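Local coordinates for protein endoribonuclease ToxN (Pectobacterium atrosepticum, PDB 2XDB) that cleaves RNA as the toxin of a type III toxin-antitoxin system that defends bacteria against phage, and is held in check by the ToxI RNA, at residues Lys9-Leu14 against Pro22-Pro27; His45-Pro50 against Cys148-Leu153; Leu100-Met105 against Met113-Leu118. All blocks are in the same frame, centred on the assembly; numbering follows the deposited sequence.

How the contacts relate
Contacts 1 and 2 are buried, whereas contact 3 lies toward the surface. The centres of contacts 1 and 2 are about 14 Å apart, and the two contacts touch: Pro22 packs on Pro50, and Leu14 meets Leu153. Both lie beside strand 80-91. Contact 1 sets a loop against helix 8-17 while the loop's other side meets the RNA. Contact 2 joins a central strand to helix 150-156 through two aromatic rings. Contact 3 is leucine-rich, packs a loop on helix 109-123, and lies across the chain's centre from contact 2. Along the chain it falls between the two segments of contact 2.

Contact 1 (Lys9-Leu14 against Pro22-Pro27); sequences KYIEYL and PNSEDP. With nucleotides of chain B.
The backbone N of Asn23 donates to N7 of A1 in chain B at 3.0 Å, a nearly straight bond (166° at the hydrogen). N7 lies on the Hoogsteen edge of the adenine, so a main-chain N-H meets that edge. This is the RNA-facing side of the loop after helix 8-17 in the SH3-clan ToxN fold. Asn23 OD1 accepts a hydrogen bond from Lys15 NZ. Pro22 sits next to O4 of U2 in chain B. The other side of the loop rests on the helix through Ile11. The two branches of Ile11 do different work. Its CG2 is anti to the backbone N and lies 3.4 Å from Pro22 O. Its CG1 lies beside the backbone N (chi1 -68°) and packs 3.6 Å from Ser24 CB. Ile11 and Pro22 both also touch Ile90 of strand 80-91, so the contact is part of the apolar interior. The loop is thus packed on the helix one residue either side of the one whose N-H binds the base. Ser24 OG passes Ile11 CG1 at 3.9 Å.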
loop_
_atom_site.group_PDB
_atom_site.type_symbol
_atom_site.label_atom_id
_atom_site.label_comp_id
_atom_site.label_asym_id
_atom_site.label_seq_id
_atom_site.Cartn_x
_atom_site.Cartn_y
_atom_site.Cartn_z
ATOM N N LYS A 9 4.447 -2.374 -15.919
ATOM C CA LYS A 9 3.900 -3.440 -16.742
ATOM C C LYS A 9 2.940 -4.285 -15.909
ATOM O O LYS A 9 1.821 -4.563 -16.333
ATOM C CB LYS A 9 5.028 -4.289 -17.341
ATOM C CG LYS A 9 6.267 -3.473 -17.710
ATOM C CD LYS A 9 7.034 -3.028 -16.445
ATOM C CE LYS A 9 7.872 -1.761 -16.658
ATOM N NZ LYS A 9 8.678 -1.422 -15.448
ATOM N N TYR A 10 3.380 -4.657 -14.708
ATOM C CA TYR A 10 2.557 -5.412 -13.773
ATOM C C TYR A 10 1.311 -4.637 -13.338
ATOM O O TYR A 10 0.205 -5.173 -13.347
ATOM C CB TYR A 10 3.375 -5.821 -12.546
ATOM C CG TYR A 10 2.645 -6.779 -11.638
ATOM C CD1 TYR A 10 2.407 -8.084 -12.029
ATOM C CD2 TYR A 10 2.191 -6.378 -10.393
ATOM C CE1 TYR A 10 1.739 -8.962 -11.204
ATOM C CE2 TYR A 10 1.529 -7.253 -9.556
ATOM C CZ TYR A 10 1.299 -8.537 -9.968
ATOM O OH TYR A 10 0.633 -9.412 -9.144
ATOM N N ILE A 11 1.480 -3.378 -12.950
ATOM C CA ILE A 11 0.329 -2.561 -12.590
ATOM C C ILE A 11 -0.660 -2.479 -13.759
ATOM O O ILE A 11 -1.875 -2.621 -13.577
ATOM C CB ILE A 11 0.738 -1.146 -12.205
ATOM C CG1 ILE A 11 1.511 -1.143 -10.890
ATOM C CG2 ILE A 11 -0.493 -0.272 -12.070
ATOM C CD1 ILE A 11 0.669 -1.433 -9.680
ATOM N N GLU A 12 -0.144 -2.248 -14.962
ATOM C CA GLU A 12 -1.017 -2.141 -16.120
ATOM C C GLU A 12 -1.765 -3.454 -16.321
ATOM O O GLU A 12 -2.948 -3.470 -16.658
ATOM C CB GLU A 12 -0.238 -1.751 -17.381
ATOM C CG GLU A 12 0.504 -0.410 -17.292
ATOM C CD GLU A 12 -0.403 0.770 -16.933
ATOM O OE1 GLU A 12 0.063 1.679 -16.208
ATOM O OE2 GLU A 12 -1.575 0.791 -17.376
ATOM N N TYR A 13 -1.083 -4.567 -16.102
ATOM C CA TYR A 13 -1.730 -5.854 -16.302
ATOM C C TYR A 13 -2.885 -6.019 -15.309
ATOM O O TYR A 13 -4.028 -6.212 -15.715
ATOM C CB TYR A 13 -0.708 -6.988 -16.237
ATOM C CG TYR A 13 -1.301 -8.365 -16.140
ATOM C CD1 TYR A 13 -1.975 -8.925 -17.211
ATOM C CD2 TYR A 13 -1.174 -9.116 -14.973
ATOM C CE1 TYR A 13 -2.514 -10.194 -17.129
ATOM C CE2 TYR A 13 -1.707 -10.377 -14.878
ATOM C CZ TYR A 13 -2.377 -10.909 -15.964
ATOM O OH TYR A 13 -2.912 -12.168 -15.879
ATOM N N LEU A 14 -2.608 -5.892 -14.016
ATOM C CA LEU A 14 -3.690 -5.960 -13.035
ATOM C C LEU A 14 -4.795 -4.922 -13.341
ATOM O O LEU A 14 -5.987 -5.202 -13.177
ATOM C CB LEU A 14 -3.166 -5.796 -11.600
ATOM C CG LEU A 14 -2.082 -6.745 -11.081
ATOM C CD1 LEU A 14 -1.663 -6.360 -9.654
ATOM C CD2 LEU A 14 -2.538 -8.204 -11.128
ATOM N N PRO A 22 -3.998 0.699 -7.947
ATOM C CA PRO A 22 -3.432 2.055 -7.891
ATOM C C PRO A 22 -2.593 2.468 -9.100
ATOM O O PRO A 22 -1.832 1.645 -9.613
ATOM C CB PRO A 22 -2.554 2.023 -6.643
ATOM C CG PRO A 22 -2.394 0.589 -6.300
ATOM C CD PRO A 22 -3.588 -0.126 -6.804
ATOM N N ASN A 23 -2.734 3.726 -9.529
ATOM C CA ASN A 23 -1.845 4.324 -10.523
ATOM C C ASN A 23 -0.395 4.259 -10.088
ATOM O O ASN A 23 -0.074 4.598 -8.963
ATOM C CB ASN A 23 -2.201 5.788 -10.765
ATOM C CG ASN A 23 -3.554 5.953 -11.384
ATOM O OD1 ASN A 23 -4.161 4.978 -11.825
ATOM N ND2 ASN A 23 -4.049 7.187 -11.414
ATOM N N SER A 24 0.487 3.847 -10.989
ATOM C CA SER A 24 1.883 3.658 -10.631
ATOM C C SER A 24 2.726 4.816 -11.132
ATOM O O SER A 24 3.694 5.219 -10.485
ATOM C CB SER A 24 2.404 2.333 -11.194
ATOM O OG SER A 24 3.723 2.063 -10.746
ATOM N N GLU A 25 2.363 5.365 -12.282
ATOM C CA GLU A 25 3.185 6.418 -12.860
ATOM C C GLU A 25 2.435 7.669 -13.285
ATOM O O GLU A 25 1.302 7.610 -13.747
ATOM C CB GLU A 25 4.055 5.869 -13.991
ATOM C CG GLU A 25 5.438 5.469 -13.494
ATOM C CD GLU A 25 6.077 4.385 -14.326
ATOM O OE1 GLU A 25 5.530 4.072 -15.409
ATOM O OE2 GLU A 25 7.123 3.844 -13.893
ATOM N N ASP A 26 3.090 8.807 -13.110
ATOM C CA ASP A 26 2.470 10.084 -13.388
ATOM C C ASP A 26 3.558 11.148 -13.547
ATOM O O ASP A 26 4.578 11.110 -12.853
ATOM C CB ASP A 26 1.514 10.432 -12.252
ATOM C CG ASP A 26 0.568 11.555 -12.602
ATOM O OD1 ASP A 26 -0.656 11.368 -12.428
ATOM O OD2 ASP A 26 1.045 12.625 -13.040
ATOM N N PRO A 27 3.363 12.079 -14.495
ATOM C CA PRO A 27 4.312 13.181 -14.695
ATOM C C PRO A 27 4.298 14.099 -13.486
ATOM O O PRO A 27 5.313 14.708 -13.158
ATOM C CB PRO A 27 3.750 13.919 -15.911
ATOM C CG PRO A 27 2.854 12.941 -16.580
ATOM C CD PRO A 27 2.287 12.090 -15.499
ATOM O "O5'" A B 1 -3.764 8.762 -5.148
ATOM C "C5'" A B 1 -3.829 10.078 -5.679
ATOM C "C4'" A B 1 -5.051 10.264 -6.545
ATOM O "O4'" A B 1 -4.836 9.652 -7.844
ATOM C "C3'" A B 1 -6.330 9.628 -6.027
ATOM O "O3'" A B 1 -6.972 10.443 -5.066
ATOM C "C2'" A B 1 -7.142 9.428 -7.301
ATOM O "O2'" A B 1 -7.768 10.637 -7.692
ATOM C "C1'" A B 1 -6.053 9.132 -8.329
ATOM N N9 A B 1 -5.901 7.692 -8.624
ATOM C C8 A B 1 -4.802 6.890 -8.453
ATOM N N7 A B 1 -4.994 5.651 -8.836
ATOM C C5 A B 1 -6.305 5.629 -9.298
ATOM C C6 A B 1 -7.126 4.615 -9.844
ATOM N N6 A B 1 -6.757 3.350 -10.036
ATOM N N1 A B 1 -8.384 4.945 -10.198
ATOM C C2 A B 1 -8.785 6.205 -10.015
ATOM N N3 A B 1 -8.118 7.240 -9.516
ATOM C C4 A B 1 -6.868 6.884 -9.174
ATOM P P U B 2 -7.677 9.827 -3.775
ATOM O OP1 U B 2 -8.437 10.859 -3.046
ATOM O OP2 U B 2 -6.607 9.074 -3.077
ATOM O "O5'" U B 2 -8.716 8.827 -4.425
ATOM C "C5'" U B 2 -9.853 9.278 -5.140
ATOM C "C4'" U B 2 -10.614 8.107 -5.702
ATOM O "O4'" U B 2 -9.834 7.441 -6.728
ATOM C "C3'" U B 2 -10.931 7.010 -4.704
ATOM O "O3'" U B 2 -12.073 7.314 -3.934
ATOM C "C2'" U B 2 -11.122 5.802 -5.597
ATOM O "O2'" U B 2 -12.395 5.877 -6.209
ATOM C "C1'" U B 2 -10.069 6.048 -6.675
ATOM N N1 U B 2 -8.770 5.373 -6.448
ATOM C C2 U B 2 -8.633 4.063 -6.838
ATOM O O2 U B 2 -9.543 3.439 -7.334
ATOM N N3 U B 2 -7.403 3.504 -6.614
ATOM C C4 U B 2 -6.302 4.119 -6.058
ATOM O O4 U B 2 -5.246 3.497 -5.924
ATOM C C5 U B 2 -6.520 5.479 -5.688
ATOM C C6 U B 2 -7.712 6.043 -5.894
#

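Contact 2 (His45-Pro50 against Cys148-Leu153); sequences HKYLAP and CNFSLL
This is a buried aromatic contact between strand 45-52, inside the antiparallel sheet, and the start of helix 150-156. Two rings carry it. Tyr47 reaches out from the strand and meets Phe150 of the first helical turn. The rings meet obliquely, with planes nearly perpendicular (87°) and centroids 5.7 Å apart. Tyr47 CE1 approaches Phe150 CD1 at 3.7 Å. Further out, Tyr47 OH lies 3.5 Å from Phe150 CB. Both aromatic side chains keep CG beside the backbone N. On Phe150 (chi1 -55°) this turns the ring back over the preceding turn, where Cys148 O stands 3.5 Å above the centre of one ring face. The helix start is capped by Asn149. Its OD1 accepts from Leu152 N at 3.2 Å, with the donor well above the carbonyl plane. Met89 of strand 80-91 touches both Tyr47 and Phe150, and Val139 of helix 125-140 also packs on Phe150. The Tyr47 hydroxyl is hydrogen-bonded to Glu154 OE1, one turn further along the helix. The tyrosine therefore joins strand to helix in two ways: carbon packing along its ring, and a polar bond that satisfies the buried hydroxyl at its tip.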
loop_
_atom_site.group_PDB
_atom_site.type_symbol
_atom_site.label_atom_id
_atom_site.label_comp_id
_atom_site.label_asym_id
_atom_site.label_seq_id
_atom_site.Cartn_x
_atom_site.Cartn_y
_atom_site.Cartn_z
ATOM N N HIS A 45 -0.469 -15.722 -0.961
ATOM C CA HIS A 45 -0.347 -14.415 -1.603
ATOM C C HIS A 45 0.385 -13.408 -0.729
ATOM O O HIS A 45 0.275 -13.441 0.495
ATOM C CB HIS A 45 -1.714 -13.859 -1.981
ATOM C CG HIS A 45 -2.604 -14.863 -2.636
ATOM N ND1 HIS A 45 -2.263 -15.505 -3.804
ATOM C CD2 HIS A 45 -3.819 -15.340 -2.281
ATOM C CE1 HIS A 45 -3.235 -16.332 -4.143
ATOM N NE2 HIS A 45 -4.193 -16.249 -3.236
ATOM N N LYS A 46 1.124 -12.509 -1.373
ATOM C CA LYS A 46 1.772 -11.398 -0.684
ATOM C C LYS A 46 1.191 -10.078 -1.154
ATOM O O LYS A 46 1.257 -9.751 -2.344
ATOM C CB LYS A 46 3.281 -11.429 -0.927
ATOM C CG LYS A 46 3.886 -12.716 -0.430
ATOM C CD LYS A 46 5.370 -12.827 -0.652
ATOM C CE LYS A 46 5.840 -14.108 0.016
ATOM N NZ LYS A 46 7.281 -14.381 -0.172
ATOM N N TYR A 47 0.615 -9.329 -0.220
ATOM C CA TYR A 47 0.017 -8.045 -0.542
ATOM C C TYR A 47 0.915 -6.870 -0.199
ATOM O O TYR A 47 1.549 -6.848 0.854
ATOM C CB TYR A 47 -1.310 -7.895 0.200
ATOM C CG TYR A 47 -2.468 -8.539 -0.519
ATOM C CD1 TYR A 47 -3.252 -7.808 -1.403
ATOM C CD2 TYR A 47 -2.763 -9.879 -0.336
ATOM C CE1 TYR A 47 -4.297 -8.390 -2.076
ATOM C CE2 TYR A 47 -3.810 -10.466 -1.000
ATOM C CZ TYR A 47 -4.568 -9.719 -1.874
ATOM O OH TYR A 47 -5.613 -10.310 -2.541
ATOM N N LEU A 48 0.956 -5.885 -1.087
ATOM C CA LEU A 48 1.548 -4.591 -0.768
ATOM C C LEU A 48 0.453 -3.545 -0.846
ATOM O O LEU A 48 -0.479 -3.679 -1.638
ATOM C CB LEU A 48 2.656 -4.225 -1.760
ATOM C CG LEU A 48 3.869 -5.142 -1.848
ATOM C CD1 LEU A 48 4.916 -4.534 -2.787
ATOM C CD2 LEU A 48 4.452 -5.371 -0.460
ATOM N N ALA A 49 0.576 -2.489 -0.045
ATOM C CA ALA A 49 -0.422 -1.422 -0.040
ATOM C C ALA A 49 0.198 -0.091 -0.446
ATOM O O ALA A 49 1.330 0.205 -0.076
ATOM C CB ALA A 49 -1.038 -1.296 1.327
ATOM N N PRO A 50 -0.549 0.728 -1.196
ATOM C CA PRO A 50 0.028 1.988 -1.655
ATOM C C PRO A 50 0.010 3.028 -0.553
ATOM O O PRO A 50 -0.949 3.077 0.220
ATOM C CB PRO A 50 -0.919 2.406 -2.782
ATOM C CG PRO A 50 -2.239 1.844 -2.362
ATOM C CD PRO A 50 -1.933 0.546 -1.666
ATOM N N CYS A 148 -10.314 -2.942 -4.134
ATOM C CA CYS A 148 -9.866 -3.823 -5.204
ATOM C C CYS A 148 -10.563 -5.150 -5.020
ATOM O O CYS A 148 -10.754 -5.612 -3.892
ATOM C CB CYS A 148 -8.350 -4.053 -5.170
ATOM S SG CYS A 148 -7.330 -2.660 -5.696
ATOM N N ASN A 149 -10.934 -5.764 -6.135
ATOM C CA ASN A 149 -11.544 -7.075 -6.113
ATOM C C ASN A 149 -10.474 -8.127 -5.820
ATOM O O ASN A 149 -9.886 -8.713 -6.735
ATOM C CB ASN A 149 -12.231 -7.341 -7.448
ATOM C CG ASN A 149 -12.988 -8.642 -7.466
ATOM O OD1 ASN A 149 -12.809 -9.514 -6.598
ATOM N ND2 ASN A 149 -13.840 -8.796 -8.467
ATOM N N PHE A 150 -10.220 -8.366 -4.538
ATOM C CA PHE A 150 -9.126 -9.251 -4.145
ATOM C C PHE A 150 -9.204 -10.665 -4.732
ATOM O O PHE A 150 -8.181 -11.227 -5.107
ATOM C CB PHE A 150 -8.997 -9.319 -2.633
ATOM C CG PHE A 150 -8.828 -7.986 -1.975
ATOM C CD1 PHE A 150 -7.782 -7.150 -2.335
ATOM C CD2 PHE A 150 -9.700 -7.579 -0.967
ATOM C CE1 PHE A 150 -7.617 -5.909 -1.720
ATOM C CE2 PHE A 150 -9.543 -6.346 -0.349
ATOM C CZ PHE A 150 -8.495 -5.508 -0.727
ATOM N N SER A 151 -10.397 -11.247 -4.810
ATOM C CA SER A 151 -10.532 -12.596 -5.375
ATOM C C SER A 151 -10.154 -12.634 -6.858
ATOM O O SER A 151 -9.483 -13.570 -7.316
ATOM C CB SER A 151 -11.954 -13.129 -5.216
ATOM O OG SER A 151 -12.407 -13.052 -3.876
ATOM N N LEU A 152 -10.597 -11.625 -7.607
ATOM C CA LEU A 152 -10.339 -11.567 -9.037
ATOM C C LEU A 152 -8.836 -11.388 -9.274
ATOM O O LEU A 152 -8.235 -12.132 -10.054
ATOM C CB LEU A 152 -11.123 -10.414 -9.678
ATOM C CG LEU A 152 -11.684 -10.605 -11.097
ATOM C CD1 LEU A 152 -11.687 -9.304 -11.907
ATOM C CD2 LEU A 152 -10.913 -11.660 -11.828
ATOM N N LEU A 153 -8.236 -10.403 -8.597
ATOM C CA LEU A 153 -6.803 -10.180 -8.693
ATOM C C LEU A 153 -6.072 -11.457 -8.305
ATOM O O LEU A 153 -5.134 -11.883 -8.982
ATOM C CB LEU A 153 -6.349 -9.034 -7.787
ATOM C CG LEU A 153 -6.796 -7.628 -8.169
ATOM C CD1 LEU A 153 -6.087 -6.556 -7.327
ATOM C CD2 LEU A 153 -6.531 -7.387 -9.631
#

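Contact 3 (Leu100-Met105 against Met113-Leu118); sequences LDLGNM and MLYKQL
The loop that follows strand 97-99 folds back against helix 109-123, the next helix in the chain. Leu102 is the central side chain, and its two methyl branches divide between two helix residues. CD2 packs on Leu114 CD1 at 3.7 Å. CD1 lies 3.8 Å from Tyr115 CE1, approaching that ring obliquely. With CG beside the backbone N (chi1 -62°) and an extended chi2, the two methyls end on different helix residues. Leu102 and Tyr115 come from opposite directions, and the phenol overlaps the leucine far enough for Tyr115 OH to lie 3.6 Å from Leu102 CB. Leu114 CD1 is the shared apolar point. It also meets Leu100 CD1 at 3.9 Å, the two leucines crossing at about a right angle, and Met105 CE more distantly. Phe3 of strand 3-6 touches Leu100 and Leu114, so this patch continues toward the sheet. Tyr115 lies at the outer, exposed side.

The loop keeps its shape through its own bonds. Asn104 N donates to Asp101 O at 3.1 Å, and Met105 N to Leu102 O, giving two overlapping turns. The Asn104 amide is also tied to the Asp101 carboxylate: ND2 donates to OD1, which it meets from above the carboxylate plane. Lys111 NZ, from the first turn of the helix, is hydrogen-bonded to Leu102 O and Met105 O. Apolar packing thus joins loop and helix, with a lysine bridging to loop carbonyls. It is a local strand-loop-helix unit at the edge of the sheet, closed by leucine packing.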
loop_
_atom_site.group_PDB
_atom_site.type_symbol
_atom_site.label_atom_id
_atom_site.label_comp_id
_atom_site.label_asym_id
_atom_site.label_seq_id
_atom_site.Cartn_x
_atom_site.Cartn_y
_atom_site.Cartn_z
ATOM N N LEU A 100 12.906 -0.151 -2.152
ATOM C CA LEU A 100 13.691 1.075 -2.258
ATOM C C LEU A 100 15.063 0.766 -1.659
ATOM O O LEU A 100 15.162 0.067 -0.651
ATOM C CB LEU A 100 13.043 2.242 -1.496
ATOM C CG LEU A 100 11.608 2.688 -1.809
ATOM C CD1 LEU A 100 11.374 4.101 -1.330
ATOM C CD2 LEU A 100 11.330 2.616 -3.280
ATOM N N ASP A 101 16.123 1.261 -2.283
ATOM C CA ASP A 101 17.460 1.090 -1.733
ATOM C C ASP A 101 17.835 2.319 -0.915
ATOM O O ASP A 101 18.573 3.189 -1.399
ATOM C CB ASP A 101 18.476 0.888 -2.856
ATOM C CG ASP A 101 19.859 0.520 -2.340
ATOM O OD1 ASP A 101 20.724 0.202 -3.179
ATOM O OD2 ASP A 101 20.081 0.535 -1.104
ATOM N N LEU A 102 17.325 2.396 0.315
ATOM C CA LEU A 102 17.485 3.607 1.122
ATOM C C LEU A 102 18.953 3.884 1.419
ATOM O O LEU A 102 19.369 5.038 1.526
ATOM C CB LEU A 102 16.688 3.526 2.423
ATOM C CG LEU A 102 15.168 3.389 2.352
ATOM C CD1 LEU A 102 14.599 3.247 3.748
ATOM C CD2 LEU A 102 14.547 4.582 1.670
ATOM N N GLY A 103 19.736 2.822 1.546
ATOM C CA GLY A 103 21.159 2.968 1.796
ATOM C C GLY A 103 21.913 3.747 0.721
ATOM O O GLY A 103 22.862 4.464 1.025
ATOM N N ASN A 104 21.507 3.599 -0.537
ATOM C CA ASN A 104 22.159 4.316 -1.627
ATOM C C ASN A 104 21.427 5.595 -2.001
ATOM O O ASN A 104 21.892 6.340 -2.846
ATOM C CB ASN A 104 22.336 3.423 -2.867
ATOM C CG ASN A 104 23.444 2.379 -2.693
ATOM O OD1 ASN A 104 24.582 2.709 -2.354
ATOM N ND2 ASN A 104 23.111 1.114 -2.933
ATOM N N MET A 105 20.280 5.848 -1.380
ATOM C CA MET A 105 19.512 7.044 -1.700
ATOM C C MET A 105 20.163 8.270 -1.083
ATOM O O MET A 105 20.497 8.271 0.097
ATOM C CB MET A 105 18.074 6.928 -1.200
ATOM C CG MET A 105 17.114 6.271 -2.173
ATOM S SD MET A 105 15.399 6.463 -1.619
ATOM C CE MET A 105 15.510 8.084 -0.861
ATOM N N MET A 113 11.446 11.844 5.433
ATOM C CA MET A 113 10.030 11.559 5.607
ATOM C C MET A 113 9.826 10.054 5.647
ATOM O O MET A 113 9.139 9.536 6.528
ATOM C CB MET A 113 9.203 12.172 4.462
ATOM C CG MET A 113 7.742 12.370 4.801
ATOM S SD MET A 113 6.693 12.628 3.369
ATOM C CE MET A 113 6.999 11.108 2.477
ATOM N N LEU A 114 10.427 9.351 4.689
ATOM C CA LEU A 114 10.369 7.895 4.677
ATOM C C LEU A 114 10.730 7.324 6.054
ATOM O O LEU A 114 10.108 6.378 6.540
ATOM C CB LEU A 114 11.290 7.330 3.598
ATOM C CG LEU A 114 10.834 7.605 2.167
ATOM C CD1 LEU A 114 11.806 7.022 1.164
ATOM C CD2 LEU A 114 9.447 7.021 1.964
ATOM N N TYR A 115 11.719 7.923 6.698
ATOM C CA TYR A 115 12.175 7.398 7.969
ATOM C C TYR A 115 11.281 7.771 9.121
ATOM O O TYR A 115 11.255 7.079 10.135
ATOM C CB TYR A 115 13.604 7.820 8.253
ATOM C CG TYR A 115 14.596 6.902 7.610
ATOM C CD1 TYR A 115 14.484 5.523 7.751
ATOM C CD2 TYR A 115 15.637 7.403 6.856
ATOM C CE1 TYR A 115 15.395 4.679 7.157
ATOM C CE2 TYR A 115 16.556 6.569 6.268
ATOM C CZ TYR A 115 16.429 5.215 6.414
ATOM O OH TYR A 115 17.348 4.403 5.812
ATOM N N LYS A 116 10.548 8.865 8.988
ATOM C CA LYS A 116 9.569 9.175 10.016
ATOM C C LYS A 116 8.389 8.229 9.827
ATOM O O LYS A 116 7.782 7.767 10.786
ATOM C CB LYS A 116 9.141 10.634 9.936
ATOM C CG LYS A 116 10.202 11.610 10.434
ATOM C CD LYS A 116 10.321 11.549 11.946
ATOM C CE LYS A 116 11.327 12.545 12.474
ATOM N NZ LYS A 116 11.569 12.333 13.933
ATOM N N GLN A 117 8.094 7.914 8.574
ATOM C CA GLN A 117 7.029 6.982 8.277
ATOM C C GLN A 117 7.363 5.567 8.761
ATOM O O GLN A 117 6.523 4.899 9.390
ATOM C CB GLN A 117 6.724 6.998 6.783
ATOM C CG GLN A 117 5.915 8.196 6.342
ATOM C CD GLN A 117 5.729 8.238 4.834
ATOM O OE1 GLN A 117 6.643 7.899 4.082
ATOM N NE2 GLN A 117 4.545 8.658 4.384
ATOM N N LEU A 118 8.583 5.116 8.462
ATOM C CA LEU A 118 8.998 3.742 8.768
ATOM C C LEU A 118 8.859 3.496 10.261
ATOM O O LEU A 118 8.341 2.468 10.696
ATOM C CB LEU A 118 10.450 3.517 8.357
ATOM C CG LEU A 118 10.891 2.173 7.790
ATOM C CD1 LEU A 118 12.305 1.880 8.234
ATOM C CD2 LEU A 118 9.972 1.054 8.205
#